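DNA mismatch repair protein MUTS (Thermus aquaticus, PDB 1EWQ) recognises mismatched or damaged DNA and takes part in mismatch repair, binding ATP and hydrolysing it weakly. Local coordinates at residues C[572-584]-C[704-716]. Numbering follows the deposited sequence.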
# COMPACT_ATOMS: atom_id res chain seq x y z
N LEU C 572 24.70 33.54 7.44
CA LEU C 572 23.76 34.31 6.67
C LEU C 572 23.38 35.57 7.41
O LEU C 572 23.08 35.54 8.61
CB LEU C 572 22.48 33.51 6.37
CG LEU C 572 21.44 34.31 5.59
CD1 LEU C 572 22.02 34.72 4.25
CD2 LEU C 572 20.17 33.48 5.40
N GLU C 573 23.44 36.69 6.70
CA GLU C 573 23.05 37.99 7.22
C GLU C 573 22.05 38.53 6.21
O GLU C 573 22.32 38.50 5.01
CB GLU C 573 24.23 38.95 7.33
CG GLU C 573 25.07 38.74 8.55
CD GLU C 573 25.76 40.01 8.98
OE1 GLU C 573 25.04 40.99 9.31
OE2 GLU C 573 27.00 40.05 9.00
N MSE C 574 20.92 39.01 6.70
CA MSE C 574 19.84 39.52 5.86
C MSE C 574 19.01 40.57 6.58
O MSE C 574 18.67 40.41 7.75
CB MSE C 574 18.88 38.40 5.48
CG MSE C 574 19.27 37.55 4.31
SE MSE C 574 17.65 36.74 3.68
CE MSE C 574 16.97 38.20 2.66
N ALA C 575 18.64 41.62 5.85
CA ALA C 575 17.84 42.68 6.44
C ALA C 575 16.93 43.26 5.37
O ALA C 575 17.26 44.27 4.76
CB ALA C 575 18.75 43.77 7.00
N HIS C 576 15.79 42.60 5.14
CA HIS C 576 14.85 43.05 4.12
C HIS C 576 15.62 43.19 2.82
O HIS C 576 15.44 44.16 2.09
CB HIS C 576 14.25 44.41 4.51
CG HIS C 576 13.46 44.38 5.79
ND1 HIS C 576 12.16 43.92 5.86
CD2 HIS C 576 13.80 44.75 7.05
CE1 HIS C 576 11.74 44.01 7.11
NE2 HIS C 576 12.72 44.50 7.85
N GLU C 577 16.48 42.22 2.54
CA GLU C 577 17.30 42.23 1.34
C GLU C 577 16.94 41.15 0.31
O GLU C 577 16.32 40.14 0.64
CB GLU C 577 18.78 42.06 1.73
CG GLU C 577 19.36 43.25 2.49
CD GLU C 577 20.70 42.94 3.16
OE1 GLU C 577 20.73 42.10 4.08
OE2 GLU C 577 21.71 43.55 2.76
N LEU C 578 17.31 41.40 -0.94
CA LEU C 578 17.10 40.46 -2.04
C LEU C 578 18.45 39.75 -2.14
O LEU C 578 19.42 40.32 -2.65
CB LEU C 578 16.82 41.21 -3.34
CG LEU C 578 16.33 40.46 -4.57
CD1 LEU C 578 16.99 41.08 -5.79
CD2 LEU C 578 16.64 38.99 -4.51
N VAL C 579 18.52 38.52 -1.65
CA VAL C 579 19.77 37.76 -1.65
C VAL C 579 19.82 36.74 -2.77
O VAL C 579 19.12 35.73 -2.73
CB VAL C 579 19.96 37.03 -0.30
CG1 VAL C 579 21.20 36.17 -0.34
CG2 VAL C 579 20.05 38.04 0.83
N LEU C 580 20.66 36.98 -3.77
CA LEU C 580 20.78 36.05 -4.88
C LEU C 580 21.91 35.10 -4.56
O LEU C 580 22.96 35.52 -4.06
CB LEU C 580 21.10 36.79 -6.17
CG LEU C 580 20.07 37.81 -6.67
CD1 LEU C 580 20.71 38.62 -7.78
CD2 LEU C 580 18.81 37.09 -7.17
N ILE C 581 21.69 33.81 -4.84
CA ILE C 581 22.69 32.79 -4.60
C ILE C 581 22.98 32.05 -5.90
O ILE C 581 22.19 31.21 -6.33
CB ILE C 581 22.22 31.78 -3.54
CG1 ILE C 581 21.87 32.52 -2.25
CG2 ILE C 581 23.31 30.75 -3.29
CD1 ILE C 581 21.32 31.65 -1.15
N THR C 582 24.10 32.37 -6.52
CA THR C 582 24.50 31.75 -7.77
C THR C 582 25.41 30.55 -7.49
O THR C 582 25.78 30.29 -6.35
CB THR C 582 25.23 32.77 -8.68
OG1 THR C 582 26.12 33.57 -7.90
CG2 THR C 582 24.23 33.67 -9.37
N GLY C 583 25.75 29.80 -8.53
CA GLY C 583 26.59 28.64 -8.37
C GLY C 583 25.87 27.40 -8.87
O GLY C 583 24.66 27.45 -9.10
N PRO C 584 26.58 26.28 -9.04
CA PRO C 584 25.98 25.04 -9.53
C PRO C 584 25.10 24.34 -8.52
O PRO C 584 25.13 24.63 -7.33
CB PRO C 584 27.20 24.19 -9.86
CG PRO C 584 28.12 24.56 -8.75
CD PRO C 584 28.00 26.08 -8.71
N GLY C 704 20.60 46.90 -10.73
CA GLY C 704 20.83 48.14 -10.00
C GLY C 704 19.83 48.29 -8.87
O GLY C 704 18.99 49.20 -8.88
N LEU C 705 19.93 47.39 -7.89
CA LEU C 705 19.04 47.39 -6.73
C LEU C 705 19.88 47.61 -5.48
O LEU C 705 20.85 46.89 -5.24
CB LEU C 705 18.27 46.07 -6.67
CG LEU C 705 17.44 45.78 -7.93
CD1 LEU C 705 16.75 44.44 -7.81
CD2 LEU C 705 16.40 46.88 -8.12
N PRO C 706 19.52 48.62 -4.68
CA PRO C 706 20.23 48.97 -3.44
C PRO C 706 20.29 47.90 -2.36
O PRO C 706 21.27 47.83 -1.62
CB PRO C 706 19.51 50.23 -2.97
CG PRO C 706 18.14 50.05 -3.52
CD PRO C 706 18.39 49.54 -4.90
N ARG C 707 19.26 47.08 -2.26
CA ARG C 707 19.24 46.04 -1.25
C ARG C 707 19.48 44.64 -1.83
O ARG C 707 19.12 43.64 -1.23
CB ARG C 707 17.91 46.07 -0.49
CG ARG C 707 17.68 47.35 0.32
CD ARG C 707 16.33 47.30 1.04
NE ARG C 707 15.20 47.22 0.11
CZ ARG C 707 14.67 48.26 -0.53
NH1 ARG C 707 15.15 49.49 -0.34
NH2 ARG C 707 13.66 48.08 -1.37
N LEU C 708 20.10 44.59 -3.01
CA LEU C 708 20.41 43.32 -3.63
C LEU C 708 21.77 42.87 -3.12
O LEU C 708 22.74 43.63 -3.16
CB LEU C 708 20.45 43.45 -5.16
CG LEU C 708 20.71 42.19 -6.00
CD1 LEU C 708 20.40 42.47 -7.47
CD2 LEU C 708 22.16 41.76 -5.86
N LYS C 709 21.84 41.64 -2.62
CA LYS C 709 23.09 41.08 -2.12
C LYS C 709 23.43 39.78 -2.85
O LYS C 709 22.55 38.96 -3.13
CB LYS C 709 23.01 40.82 -0.61
CG LYS C 709 24.29 40.26 -0.04
CD LYS C 709 24.15 39.79 1.41
CE LYS C 709 23.95 40.95 2.37
NZ LYS C 709 23.84 40.45 3.76
N ASN C 710 24.71 39.60 -3.15
CA ASN C 710 25.16 38.40 -3.83
C ASN C 710 25.92 37.42 -2.94
O ASN C 710 26.76 37.80 -2.13
CB ASN C 710 26.03 38.78 -5.03
CG ASN C 710 25.21 39.16 -6.25
OD1 ASN C 710 24.43 38.36 -6.75
ND2 ASN C 710 25.38 40.39 -6.73
N LEU C 711 25.57 36.15 -3.11
CA LEU C 711 26.20 35.03 -2.42
C LEU C 711 26.29 33.94 -3.49
O LEU C 711 25.67 34.04 -4.55
CB LEU C 711 25.34 34.52 -1.25
CG LEU C 711 25.22 35.37 0.02
CD1 LEU C 711 24.41 34.60 1.06
CD2 LEU C 711 26.60 35.68 0.58
N HIS C 712 27.09 32.90 -3.23
CA HIS C 712 27.23 31.83 -4.19
C HIS C 712 27.94 30.63 -3.59
O HIS C 712 28.51 30.70 -2.50
CB HIS C 712 28.02 32.29 -5.44
CG HIS C 712 29.50 32.43 -5.21
ND1 HIS C 712 30.05 33.42 -4.44
CD2 HIS C 712 30.54 31.68 -5.65
CE1 HIS C 712 31.37 33.28 -4.41
NE2 HIS C 712 31.69 32.23 -5.13
N VAL C 713 27.87 29.53 -4.32
CA VAL C 713 28.55 28.31 -3.93
C VAL C 713 29.42 28.00 -5.13
O VAL C 713 29.16 28.48 -6.24
CB VAL C 713 27.57 27.16 -3.65
CG1 VAL C 713 26.80 27.44 -2.36
CG2 VAL C 713 26.61 27.00 -4.82
N ALA C 714 30.46 27.21 -4.93
CA ALA C 714 31.35 26.89 -6.02
C ALA C 714 31.72 25.42 -6.09
O ALA C 714 31.59 24.67 -5.12
CB ALA C 714 32.62 27.74 -5.90
N ALA C 715 32.16 25.02 -7.28
CA ALA C 715 32.60 23.66 -7.52
C ALA C 715 34.10 23.81 -7.75
O ALA C 715 34.57 24.90 -8.08
CB ALA C 715 31.93 23.09 -8.75
N ARG C 716 34.84 22.73 -7.56
CA ARG C 716 36.28 22.77 -7.74
C ARG C 716 36.74 21.61 -8.62
O ARG C 716 36.45 20.45 -8.32
CB ARG C 716 36.98 22.68 -6.39
CG ARG C 716 37.82 23.88 -6.04
CD ARG C 716 39.12 23.90 -6.83
NE ARG C 716 40.02 24.94 -6.32
CZ ARG C 716 41.23 25.20 -6.82
NH1 ARG C 716 41.69 24.50 -7.85
NH2 ARG C 716 41.98 26.15 -6.28
O HOH W 1 24.80 35.69 -6.58
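The Arg707 guanidinium meets the carbonyl oxygen of His576 at its edge, near its own plane, and Arg707 CD lies 3.4 Å from His576 O; NH2 binds His685 O. Thr582 O lies obliquely to the His712 ring, whose ND1 hydrogen-bonds to Gly731 O. Both oxygens of the Glu577 carboxylate lie near the end of Lys709, OE1 3.5 Å from NZ in a long salt bridge and OE2 near CE. Lys709 leaves its strand with CG anti to the backbone N (chi1 -179°) and bends at chi3 (-69°), carrying NZ over to strand 570-574, where it donates to Glu573 O at 2.8 Å from above the carbonyl plane. The Asn710 amide runs alongside Leu580, OD1 3.7 Å from Leu580 CB, while ND2 binds Thr701 O. A water lies in hydrogen-bonding reach of Asn710 OD1, Leu711 O and Thr582 OG1, the last also accepting from the amide of Ala733. Leu711 CD1 touches Val579 CG1 (3.8 Å) and, crossing at about a right angle, Leu572 CD1, on the face that helix 589-603 covers; on the other face Leu708 packs against Leu578 and Leu580. Strands 578-582 and 708-716 run parallel, joined by six backbone hydrogen bonds from Leu578 N to Arg707 O through Val713 N to Thr582 O (3.0 Å). Strand 578-582 is thus held between 708-716 and 690-694 within the mainly parallel sheet of the ATPase domain. It runs on from Thr582 into Gly583 and Pro584, the first residues of the predicted ATP-binding loop, in the strand-loop-helix layout of a Walker A P-loop.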